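Local coordinates for protein aminopeptidase (Aneurinibacillus sp. AM-1, PDB 5IB9) that probably removes amino-terminal residues from peptides as a zinc-dependent M28-family aminopeptidase, here bound to an inhibitor resembling a dipeptide, at residues A[269-280]-A[344-352]; A[220-228]-A[290-301]. One frame throughout, in Å; residues are numbered along the deposited sequence.

Interaction 1. Residues A[269-280]-A[344-352]; sequences FGAEENGLIGSK and GRSDHESFH. With ZN (zinc ion), chain B; BES (2-(3-amino-2-hydroxy-4-phenyl-butyrylamino)-4-methyl-pentanoic acid), chain H.
Two loops, each leading into a short helix, meet beside the inhibitor pocket of this M28 peptidase; behind the pocket S279, at the start of helix 277-283, meets D347, just before helix 348-352, and S350 within it. The S279 hydroxyl donates to D347 OD1 over 2.6 Å between OG and OD1, arriving on the anti side of the carboxylate, 20° out of its plane. S279 OG lies between its backbone N and carbonyl carbon (chi1 56°), which aims it at D347, while S350 OG stands 2.7 Å from S279 OG. A water also donates to D347 OD1, 2.7 Å from its oxygen, as well as to G270 O, and accepts from S279 N; with two donors meeting on OD1, a carboxylate suits this place. Beside this polar knot, F269 CZ meets the rim of the F351 ring at CE2, 3.5 Å apart, the ring planes inclined by 37°.

The pocket is lined by E272, E273, G275, L276 and R345. Leucine suits position 276 because its two methyls serve two sides, CD1 against S346 O (3.4 Å) and E349 CB, CD2 toward inhibitor C15. R345 NE donates to inhibitor carboxylate O4 at 2.7 Å; NH2 grips the same oxygen, and phenyl carbon C8 lies over one guanidinium face. R345 O accepts from inhibitor N1 at 3.0 Å. E272 OE1 approaches inhibitor O2 to 3.1 Å, and E273 chelates a zinc ion through both oxygens.

F269 is hydrogen-bonded through its backbone to S227 of strand 222-228 and to H229 just beyond it, F269 and F351 both lie on M297 of strand 294-300, and I277 packs on F60 and F62 of strand 55-66.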
loop_
_atom_site.group_PDB
_atom_site.type_symbol
_atom_site.label_atom_id
_atom_site.label_comp_id
_atom_site.label_asym_id
_atom_site.label_seq_id
_atom_site.Cartn_x
_atom_site.Cartn_y
_atom_site.Cartn_z
ATOM N N PHE A 269 14.919 -2.095 -7.124
ATOM C CA PHE A 269 13.689 -2.393 -6.367
ATOM C C PHE A 269 13.812 -3.651 -5.548
ATOM O O PHE A 269 14.422 -4.615 -6.015
ATOM C CB PHE A 269 12.552 -2.568 -7.332
ATOM C CG PHE A 269 12.237 -1.411 -8.220
ATOM C CD1 PHE A 269 11.648 -0.234 -7.681
ATOM C CD2 PHE A 269 12.487 -1.424 -9.570
ATOM C CE1 PHE A 269 11.347 0.869 -8.495
ATOM C CE2 PHE A 269 12.179 -0.333 -10.405
ATOM C CZ PHE A 269 11.617 0.787 -9.853
ATOM N N GLY A 270 13.186 -3.648 -4.369
ATOM C CA GLY A 270 13.140 -4.891 -3.576
ATOM C C GLY A 270 11.883 -5.669 -3.886
ATOM O O GLY A 270 10.926 -5.186 -4.468
ATOM N N ALA A 271 11.922 -6.945 -3.474
ATOM C CA ALA A 271 10.698 -7.806 -3.464
ATOM C C ALA A 271 10.063 -7.868 -4.775
ATOM O O ALA A 271 8.865 -7.969 -4.903
ATOM C CB ALA A 271 9.725 -7.404 -2.287
ATOM N N GLU A 272 10.797 -7.818 -5.884
ATOM C CA GLU A 272 10.264 -8.007 -7.229
ATOM C C GLU A 272 9.663 -9.423 -7.380
ATOM O O GLU A 272 8.579 -9.560 -7.973
ATOM C CB GLU A 272 11.304 -7.680 -8.326
ATOM C CG GLU A 272 10.713 -7.665 -9.743
ATOM C CD GLU A 272 10.792 -9.049 -10.431
ATOM O OE1 GLU A 272 11.378 -10.016 -9.880
ATOM O OE2 GLU A 272 10.197 -9.049 -11.531
ATOM N N GLU A 273 10.388 -10.374 -6.812
ATOM C CA GLU A 273 9.999 -11.788 -7.100
ATOM C C GLU A 273 8.751 -12.150 -6.313
ATOM O O GLU A 273 8.106 -13.175 -6.669
ATOM C CB GLU A 273 11.154 -12.653 -6.696
ATOM C CG GLU A 273 12.508 -12.513 -7.492
ATOM C CD GLU A 273 12.438 -12.984 -8.957
ATOM O OE1 GLU A 273 11.302 -13.323 -9.421
ATOM O OE2 GLU A 273 13.573 -12.943 -9.626
ATOM N N ASN A 274 8.391 -11.343 -5.349
ATOM C CA ASN A 274 7.196 -11.492 -4.547
ATOM C C ASN A 274 5.951 -10.880 -5.132
ATOM O O ASN A 274 4.919 -10.798 -4.446
ATOM C CB ASN A 274 7.412 -10.829 -3.117
ATOM C CG ASN A 274 8.662 -11.352 -2.411
ATOM O OD1 ASN A 274 8.591 -12.274 -1.569
ATOM N ND2 ASN A 274 9.814 -10.895 -2.866
ATOM N N GLY A 275 6.008 -10.334 -6.359
ATOM C CA GLY A 275 4.907 -9.675 -6.959
ATOM C C GLY A 275 5.108 -8.168 -7.148
ATOM O O GLY A 275 4.178 -7.387 -7.077
ATOM N N LEU A 276 6.322 -7.781 -7.530
ATOM C CA LEU A 276 6.623 -6.369 -7.868
ATOM C C LEU A 276 6.436 -5.476 -6.676
ATOM O O LEU A 276 5.975 -4.347 -6.881
ATOM C CB LEU A 276 5.848 -5.880 -9.140
ATOM C CG LEU A 276 5.793 -6.909 -10.276
ATOM C CD1 LEU A 276 5.004 -6.220 -11.400
ATOM C CD2 LEU A 276 7.132 -7.392 -10.758
ATOM N N ILE A 277 6.578 -5.948 -5.430
ATOM C CA ILE A 277 6.188 -5.152 -4.253
ATOM C C ILE A 277 6.957 -3.855 -4.209
ATOM O O ILE A 277 6.368 -2.768 -3.971
ATOM C CB ILE A 277 6.270 -5.969 -2.969
ATOM C CG1 ILE A 277 5.350 -7.195 -3.240
ATOM C CG2 ILE A 277 5.600 -5.089 -1.852
ATOM C CD1 ILE A 277 5.320 -8.107 -2.021
ATOM N N GLY A 278 8.239 -3.936 -4.386
ATOM C CA GLY A 278 9.023 -2.662 -4.215
ATOM C C GLY A 278 8.724 -1.687 -5.277
ATOM O O GLY A 278 8.552 -0.478 -4.921
ATOM N N SER A 279 8.578 -2.039 -6.564
ATOM C CA SER A 279 8.186 -1.000 -7.506
ATOM C C SER A 279 6.793 -0.477 -7.354
ATOM O O SER A 279 6.529 0.687 -7.616
ATOM C CB SER A 279 8.419 -1.446 -8.933
ATOM O OG SER A 279 7.724 -2.676 -9.221
ATOM N N LYS A 280 5.860 -1.316 -6.889
ATOM C CA LYS A 280 4.505 -0.792 -6.556
ATOM C C LYS A 280 4.648 0.227 -5.423
ATOM O O LYS A 280 3.955 1.281 -5.484
ATOM C CB LYS A 280 3.642 -1.964 -6.029
ATOM C CG LYS A 280 3.092 -2.785 -7.216
ATOM C CD LYS A 280 2.346 -4.045 -6.641
ATOM C CE LYS A 280 1.877 -4.920 -7.837
ATOM N NZ LYS A 280 1.239 -6.215 -7.321
ATOM N N GLY A 344 4.770 -8.640 -19.400
ATOM C CA GLY A 344 4.771 -8.009 -18.066
ATOM C C GLY A 344 5.885 -8.691 -17.236
ATOM O O GLY A 344 7.005 -8.916 -17.727
ATOM N N ARG A 345 5.559 -9.056 -16.010
ATOM C CA ARG A 345 6.370 -9.929 -15.157
ATOM C C ARG A 345 7.626 -9.247 -14.616
ATOM O O ARG A 345 8.615 -9.945 -14.253
ATOM C CB ARG A 345 6.818 -11.263 -15.846
ATOM C CG ARG A 345 5.655 -12.108 -16.404
ATOM C CD ARG A 345 6.192 -13.252 -17.377
ATOM N NE ARG A 345 7.079 -14.194 -16.694
ATOM C CZ ARG A 345 7.672 -15.235 -17.273
ATOM N NH1 ARG A 345 7.438 -15.513 -18.554
ATOM N NH2 ARG A 345 8.479 -16.015 -16.563
ATOM N N SER A 346 7.668 -7.893 -14.673
ATOM C CA SER A 346 8.874 -7.174 -14.061
ATOM C C SER A 346 8.369 -5.776 -13.713
ATOM O O SER A 346 7.226 -5.446 -13.910
ATOM C CB SER A 346 10.084 -7.183 -14.997
ATOM O OG SER A 346 11.255 -6.848 -14.263
ATOM N N ASP A 347 9.257 -4.998 -13.128
ATOM C CA ASP A 347 8.878 -3.709 -12.499
ATOM C C ASP A 347 8.366 -2.642 -13.469
ATOM O O ASP A 347 7.676 -1.732 -12.982
ATOM C CB ASP A 347 10.074 -3.154 -11.704
ATOM C CG ASP A 347 10.489 -4.107 -10.570
ATOM O OD1 ASP A 347 9.639 -4.396 -9.702
ATOM O OD2 ASP A 347 11.663 -4.588 -10.641
ATOM N N HIS A 348 8.540 -2.823 -14.780
ATOM C CA HIS A 348 7.925 -1.857 -15.718
ATOM C C HIS A 348 6.413 -1.860 -15.580
ATOM O O HIS A 348 5.785 -0.832 -15.847
ATOM C CB HIS A 348 8.354 -2.092 -17.151
ATOM C CG HIS A 348 8.015 -3.466 -17.650
ATOM N ND1 HIS A 348 8.398 -4.643 -17.008
ATOM C CD2 HIS A 348 7.363 -3.810 -18.779
ATOM C CE1 HIS A 348 7.917 -5.673 -17.733
ATOM N NE2 HIS A 348 7.317 -5.181 -18.823
ATOM N N GLU A 349 5.813 -2.974 -15.156
ATOM C CA GLU A 349 4.339 -3.030 -14.960
ATOM C C GLU A 349 3.854 -2.038 -13.931
ATOM O O GLU A 349 2.708 -1.587 -14.004
ATOM C CB GLU A 349 4.003 -4.419 -14.504
ATOM C CG GLU A 349 2.479 -4.750 -14.619
ATOM C CD GLU A 349 2.279 -6.266 -14.474
ATOM O OE1 GLU A 349 2.898 -7.106 -15.195
ATOM O OE2 GLU A 349 1.521 -6.624 -13.610
ATOM N N SER A 350 4.706 -1.678 -12.977
ATOM C CA SER A 350 4.285 -0.694 -11.957
ATOM C C SER A 350 4.169 0.725 -12.426
ATOM O O SER A 350 3.412 1.519 -11.857
ATOM C CB SER A 350 5.271 -0.839 -10.782
ATOM O OG SER A 350 5.234 -2.203 -10.284
ATOM N N PHE A 351 4.960 0.986 -13.459
ATOM C CA PHE A 351 4.969 2.356 -14.054
ATOM C C PHE A 351 3.960 2.387 -15.183
ATOM O O PHE A 351 3.292 3.422 -15.317
ATOM C CB PHE A 351 6.417 2.737 -14.435
ATOM C CG PHE A 351 7.290 2.740 -13.241
ATOM C CD1 PHE A 351 7.268 3.838 -12.364
ATOM C CD2 PHE A 351 7.973 1.588 -12.826
ATOM C CE1 PHE A 351 7.972 3.807 -11.131
ATOM C CE2 PHE A 351 8.697 1.561 -11.625
ATOM C CZ PHE A 351 8.690 2.694 -10.773
ATOM N N HIS A 352 3.851 1.366 -16.020
ATOM C CA HIS A 352 2.769 1.337 -16.994
ATOM C C HIS A 352 1.409 1.563 -16.292
ATOM O O HIS A 352 0.545 2.281 -16.860
ATOM C CB HIS A 352 2.833 0.019 -17.702
ATOM C CG HIS A 352 1.725 -0.135 -18.663
ATOM N ND1 HIS A 352 1.840 0.298 -19.964
ATOM C CD2 HIS A 352 0.506 -0.700 -18.521
ATOM C CE1 HIS A 352 0.704 0.029 -20.600
ATOM N NE2 HIS A 352 -0.145 -0.489 -19.729
HETATM ZN ZN ZN B . 12.824 -13.629 -11.474
HETATM N N2 BES H . 12.830 -11.572 -14.757
HETATM C C1 BES H . 11.580 -12.215 -14.351
HETATM C C6 BES H . 10.533 -11.946 -15.428
HETATM C C7 BES H . 10.689 -12.632 -16.781
HETATM C C8 BES H . 11.151 -13.965 -16.920
HETATM C C12 BES H . 10.316 -11.903 -17.932
HETATM C C9 BES H . 11.231 -14.543 -18.205
HETATM C C11 BES H . 10.404 -12.485 -19.227
HETATM C C10 BES H . 10.869 -13.804 -19.350
HETATM C C2 BES H . 11.132 -11.675 -12.987
HETATM O O2 BES H . 12.354 -11.732 -12.253
HETATM C C3 BES H . 10.159 -12.675 -12.462
HETATM O O3 BES H . 10.579 -13.796 -12.196
HETATM N N1 BES H . 8.921 -12.325 -12.405
HETATM C C4 BES H . 7.920 -13.306 -11.974
HETATM C C13 BES H . 6.618 -12.526 -12.031
HETATM C C14 BES H . 6.547 -11.339 -11.064
HETATM C C15 BES H . 5.124 -10.817 -11.216
HETATM C C16 BES H . 6.906 -11.665 -9.613
HETATM C C5 BES H . 7.726 -14.451 -12.960
HETATM O O1 BES H . 7.153 -15.506 -12.561
HETATM O O4 BES H . 8.097 -14.375 -14.146
HETATM O O HOH W 1 9.538 -4.751 -7.022
#

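Interaction 2. Residues A[220-228]-A[290-301]; sequences NDIIIIGSH and EIKRTIGMFQLD. With ZN (zinc ion), chain C; BES (2-(3-amino-2-hydroxy-4-phenyl-butyrylamino)-4-methyl-pentanoic acid), chain H.
I224 and M297 lie against each other on the parallel strands 222-228 and 294-300, neighbours in the central sheet of the peptidase. M297 has CG anti to the backbone N (chi1 -175°), which lays CG 3.7 Å from I224 CB; a bend at chi2 then carries CE toward G226. G226, lacking a side chain, lets both M297 CE and the Q299 amide close in on the backbone, with Q299 OE1 3.3 Å from G226 C. Q299 NE2 is engaged elsewhere, by S346 OG.

The ladder of backbone bonds carries an extra residue in 294-300, a beta bulge: I222 O receives I295 N, whereas I224 N uses G296 O. I295 turns CG1 into the crowded position (chi1 64°), where it reaches I223 CG1 at 3.7 Å and leaves CG2 facing D221 CG at 3.6 Å. On the same face as I223, the F298 ring brings CD2 to I223 CG2, and I225 CG2 lies alongside L300 CD1; bulky apolar side chains suit this buried layer, which helix 382-400 covers.

At the far end R293 NH1 donates to N220 O at 2.7 Å, close to straight (160°) and with N220 O in the guanidinium plane, while I222 CD1 sits over one guanidinium face. Its NE forms a salt bridge with D289.

At the other end, H228 NE2 binds a zinc ion at 2.0 Å and D301 chelates it with OD1 at 2.1 Å and OD2 at 2.3 Å; D240 and the inhibitor also bind it. One imidazole nitrogen and two carboxylate oxygens thus converge on a single metal, and the strand pairing holds both ligands in place at the sheet's end.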
loop_
_atom_site.group_PDB
_atom_site.type_symbol
_atom_site.label_atom_id
_atom_site.label_comp_id
_atom_site.label_asym_id
_atom_site.label_seq_id
_atom_site.Cartn_x
_atom_site.Cartn_y
_atom_site.Cartn_z
ATOM N N ASN A 220 11.937 19.910 -17.463
ATOM C CA ASN A 220 11.140 19.329 -16.370
ATOM C C ASN A 220 10.991 17.853 -16.468
ATOM O O ASN A 220 10.389 17.283 -15.553
ATOM C CB ASN A 220 9.668 19.910 -16.422
ATOM C CG ASN A 220 9.619 21.356 -16.014
ATOM O OD1 ASN A 220 8.846 22.167 -16.596
ATOM N ND2 ASN A 220 10.473 21.727 -15.038
ATOM N N ASP A 221 11.664 17.213 -17.423
ATOM C CA ASP A 221 11.378 15.787 -17.650
ATOM C C ASP A 221 12.177 14.913 -16.662
ATOM O O ASP A 221 13.213 15.297 -16.112
ATOM C CB ASP A 221 11.859 15.356 -19.034
ATOM C CG ASP A 221 11.154 16.076 -20.195
ATOM O OD1 ASP A 221 10.040 16.677 -19.978
ATOM O OD2 ASP A 221 11.628 15.912 -21.358
ATOM N N ILE A 222 11.608 13.726 -16.377
ATOM C CA ILE A 222 12.265 12.698 -15.565
ATOM C C ILE A 222 12.318 11.361 -16.355
ATOM O O ILE A 222 11.354 11.022 -17.024
ATOM C CB ILE A 222 11.418 12.393 -14.284
ATOM C CG1 ILE A 222 11.272 13.709 -13.452
ATOM C CG2 ILE A 222 12.133 11.401 -13.374
ATOM C CD1 ILE A 222 10.088 13.515 -12.373
ATOM N N ILE A 223 13.450 10.664 -16.252
ATOM C CA ILE A 223 13.565 9.282 -16.755
ATOM C C ILE A 223 13.985 8.428 -15.542
ATOM O O ILE A 223 14.837 8.786 -14.782
ATOM C CB ILE A 223 14.637 9.160 -17.839
ATOM C CG1 ILE A 223 14.047 9.831 -19.028
ATOM C CG2 ILE A 223 14.751 7.681 -18.150
ATOM C CD1 ILE A 223 15.030 9.948 -20.241
ATOM N N ILE A 224 13.308 7.262 -15.411
ATOM C CA ILE A 224 13.634 6.181 -14.390
ATOM C C ILE A 224 14.320 5.047 -15.086
ATOM O O ILE A 224 13.899 4.623 -16.202
ATOM C CB ILE A 224 12.373 5.728 -13.708
ATOM C CG1 ILE A 224 11.693 6.925 -12.974
ATOM C CG2 ILE A 224 12.688 4.678 -12.724
ATOM C CD1 ILE A 224 10.320 6.570 -12.362
ATOM N N ILE A 225 15.472 4.656 -14.501
ATOM C CA ILE A 225 16.181 3.383 -14.976
ATOM C C ILE A 225 16.121 2.494 -13.782
ATOM O O ILE A 225 16.683 2.851 -12.716
ATOM C CB ILE A 225 17.613 3.727 -15.383
ATOM C CG1 ILE A 225 17.708 4.838 -16.486
ATOM C CG2 ILE A 225 18.336 2.472 -15.879
ATOM C CD1 ILE A 225 17.788 6.283 -15.881
ATOM N N GLY A 226 15.523 1.338 -13.967
ATOM C CA GLY A 226 15.286 0.417 -12.817
ATOM C C GLY A 226 15.833 -1.015 -13.081
ATOM O O GLY A 226 16.055 -1.435 -14.220
ATOM N N SER A 227 15.917 -1.730 -11.970
ATOM C CA SER A 227 16.253 -3.180 -11.917
ATOM C C SER A 227 15.788 -3.614 -10.572
ATOM O O SER A 227 15.357 -2.804 -9.744
ATOM C CB SER A 227 17.779 -3.431 -12.125
ATOM O OG SER A 227 18.485 -2.578 -11.183
ATOM N N HIS A 228 15.841 -4.916 -10.292
ATOM C CA HIS A 228 15.510 -5.425 -8.937
ATOM C C HIS A 228 16.683 -6.171 -8.319
ATOM O O HIS A 228 17.456 -6.839 -9.036
ATOM C CB HIS A 228 14.212 -6.331 -8.930
ATOM C CG HIS A 228 14.329 -7.656 -9.676
ATOM N ND1 HIS A 228 14.649 -8.847 -9.005
ATOM C CD2 HIS A 228 13.987 -7.968 -10.927
ATOM C CE1 HIS A 228 14.576 -9.840 -9.926
ATOM N NE2 HIS A 228 14.205 -9.327 -11.083
ATOM N N GLU A 290 5.137 14.554 -10.598
ATOM C CA GLU A 290 6.204 13.577 -10.987
ATOM C C GLU A 290 5.706 12.617 -11.992
ATOM O O GLU A 290 6.456 12.373 -12.975
ATOM C CB GLU A 290 6.695 12.856 -9.737
ATOM C CG GLU A 290 7.511 13.809 -8.808
ATOM C CD GLU A 290 7.875 13.061 -7.566
ATOM O OE1 GLU A 290 7.028 12.525 -6.808
ATOM O OE2 GLU A 290 9.067 12.896 -7.251
ATOM N N ILE A 291 4.486 12.069 -11.856
ATOM C CA ILE A 291 4.022 11.126 -12.825
ATOM C C ILE A 291 3.907 11.791 -14.220
ATOM O O ILE A 291 4.354 11.199 -15.270
ATOM C CB ILE A 291 2.660 10.591 -12.397
ATOM C CG1 ILE A 291 2.871 9.714 -11.143
ATOM C CG2 ILE A 291 1.971 9.707 -13.517
ATOM C CD1 ILE A 291 1.584 9.365 -10.397
ATOM N N LYS A 292 3.288 12.982 -14.281
ATOM C CA LYS A 292 3.119 13.673 -15.600
ATOM C C LYS A 292 4.474 14.001 -16.237
ATOM O O LYS A 292 4.537 14.029 -17.518
ATOM C CB LYS A 292 2.308 14.973 -15.394
ATOM C CG LYS A 292 0.878 14.658 -15.021
ATOM C CD LYS A 292 -0.024 15.904 -14.878
ATOM C CE LYS A 292 -1.433 15.454 -14.420
ATOM N NZ LYS A 292 -1.729 16.222 -13.174
ATOM N N ARG A 293 5.514 14.204 -15.446
ATOM C CA ARG A 293 6.799 14.653 -16.013
ATOM C C ARG A 293 7.681 13.455 -16.333
ATOM O O ARG A 293 8.781 13.671 -16.898
ATOM C CB ARG A 293 7.550 15.533 -14.983
ATOM C CG ARG A 293 6.814 16.801 -14.852
ATOM C CD ARG A 293 7.486 17.701 -14.020
ATOM N NE ARG A 293 7.783 17.338 -12.652
ATOM C CZ ARG A 293 8.997 17.177 -12.100
ATOM N NH1 ARG A 293 10.080 17.226 -12.824
ATOM N NH2 ARG A 293 9.130 17.010 -10.764
ATOM N N THR A 294 7.299 12.214 -15.970
ATOM C CA THR A 294 8.195 11.069 -16.243
ATOM C C THR A 294 7.942 10.576 -17.659
ATOM O O THR A 294 6.883 10.011 -18.022
ATOM C CB THR A 294 7.859 9.973 -15.208
ATOM O OG1 THR A 294 8.208 10.408 -13.915
ATOM C CG2 THR A 294 8.879 8.775 -15.511
ATOM N N ILE A 295 8.942 10.865 -18.501
ATOM C CA ILE A 295 8.825 10.585 -19.912
ATOM C C ILE A 295 9.164 9.167 -20.324
ATOM O O ILE A 295 8.801 8.731 -21.411
ATOM C CB ILE A 295 9.613 11.560 -20.792
ATOM C CG1 ILE A 295 11.075 11.387 -20.486
ATOM C CG2 ILE A 295 9.143 13.104 -20.560
ATOM C CD1 ILE A 295 11.969 12.298 -21.520
ATOM N N GLY A 296 9.756 8.435 -19.389
ATOM C CA GLY A 296 10.038 7.043 -19.703
ATOM C C GLY A 296 10.626 6.319 -18.477
ATOM O O GLY A 296 11.343 6.928 -17.658
ATOM N N MET A 297 10.342 5.033 -18.415
ATOM C CA MET A 297 10.910 4.177 -17.394
ATOM C C MET A 297 11.470 2.970 -18.149
ATOM O O MET A 297 10.774 2.270 -18.907
ATOM C CB MET A 297 9.854 3.722 -16.322
ATOM C CG MET A 297 10.433 2.883 -15.126
ATOM S SD MET A 297 10.502 1.166 -15.565
ATOM C CE MET A 297 11.427 0.620 -14.125
ATOM N N PHE A 298 12.789 2.786 -17.994
ATOM C CA PHE A 298 13.595 1.658 -18.574
ATOM C C PHE A 298 13.818 0.639 -17.506
ATOM O O PHE A 298 14.470 0.915 -16.530
ATOM C CB PHE A 298 14.928 2.151 -19.086
ATOM C CG PHE A 298 14.853 3.137 -20.227
ATOM C CD1 PHE A 298 15.353 2.723 -21.505
ATOM C CD2 PHE A 298 14.363 4.440 -20.088
ATOM C CE1 PHE A 298 15.325 3.606 -22.561
ATOM C CE2 PHE A 298 14.338 5.328 -21.189
ATOM C CZ PHE A 298 14.820 4.921 -22.408
ATOM N N GLN A 299 13.269 -0.559 -17.640
ATOM C CA GLN A 299 13.493 -1.671 -16.710
ATOM C C GLN A 299 14.505 -2.700 -17.222
ATOM O O GLN A 299 14.400 -3.112 -18.388
ATOM C CB GLN A 299 12.164 -2.369 -16.416
ATOM C CG GLN A 299 12.349 -3.653 -15.573
ATOM C CD GLN A 299 12.748 -3.382 -14.095
ATOM O OE1 GLN A 299 12.860 -2.272 -13.666
ATOM N NE2 GLN A 299 12.871 -4.421 -13.290
ATOM N N LEU A 300 15.557 -2.946 -16.448
ATOM C CA LEU A 300 16.644 -3.898 -16.909
ATOM C C LEU A 300 16.511 -5.145 -16.044
ATOM O O LEU A 300 16.696 -5.116 -14.827
ATOM C CB LEU A 300 17.988 -3.195 -16.583
ATOM C CG LEU A 300 18.254 -1.849 -17.308
ATOM C CD1 LEU A 300 19.340 -1.169 -16.593
ATOM C CD2 LEU A 300 18.913 -2.320 -18.659
ATOM N N ASP A 301 16.117 -6.237 -16.709
ATOM C CA ASP A 301 15.949 -7.547 -15.947
ATOM C C ASP A 301 16.404 -8.648 -16.905
ATOM O O ASP A 301 15.772 -8.829 -17.957
ATOM C CB ASP A 301 14.494 -7.671 -15.634
ATOM C CG ASP A 301 14.167 -8.716 -14.504
ATOM O OD1 ASP A 301 15.086 -9.455 -14.129
ATOM O OD2 ASP A 301 13.084 -8.733 -13.880
HETATM ZN ZN ZN C . 13.959 -10.518 -12.705
HETATM N N2 BES H . 12.830 -11.572 -14.757
HETATM C C1 BES H . 11.580 -12.215 -14.351
HETATM C C6 BES H . 10.533 -11.946 -15.428
HETATM C C7 BES H . 10.689 -12.632 -16.781
HETATM C C8 BES H . 11.151 -13.965 -16.920
HETATM C C12 BES H . 10.316 -11.903 -17.932
HETATM C C9 BES H . 11.231 -14.543 -18.205
HETATM C C11 BES H . 10.404 -12.485 -19.227
HETATM C C10 BES H . 10.869 -13.804 -19.350
HETATM C C2 BES H . 11.132 -11.675 -12.987
HETATM O O2 BES H . 12.354 -11.732 -12.253
HETATM C C3 BES H . 10.159 -12.675 -12.462
HETATM O O3 BES H . 10.579 -13.796 -12.196
HETATM N N1 BES H . 8.921 -12.325 -12.405
HETATM C C4 BES H . 7.920 -13.306 -11.974
HETATM C C13 BES H . 6.618 -12.526 -12.031
HETATM C C14 BES H . 6.547 -11.339 -11.064
HETATM C C15 BES H . 5.124 -10.817 -11.216
HETATM C C16 BES H . 6.906 -11.665 -9.613
HETATM C C5 BES H . 7.726 -14.451 -12.960
HETATM O O1 BES H . 7.153 -15.506 -12.561
HETATM O O4 BES H . 8.097 -14.375 -14.146
#

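Both interactions end at the same inhibitor, and their centres lie 13 Å apart. Interaction 2 brings H228 and D301 to one zinc ion, interaction 1 brings E273 to the other, and the inhibitor's O2 lies 2.1 Å from each metal, with D240 also binding both. Second-shell links tie the two contacts together: S346 OG is 2.7 Å from D301 OD2, probably a hydrogen bond that helps orient the metal-binding carboxylate, and F269 N is probably hydrogen-bonded to S227 O (2.7 Å), in the residue before H228. E272 OE1 comes within 3.1 Å of H228 NE2. The strand pair thus supplies the platform, and the loops of 269-280 and 344-352 line the pocket beside its end.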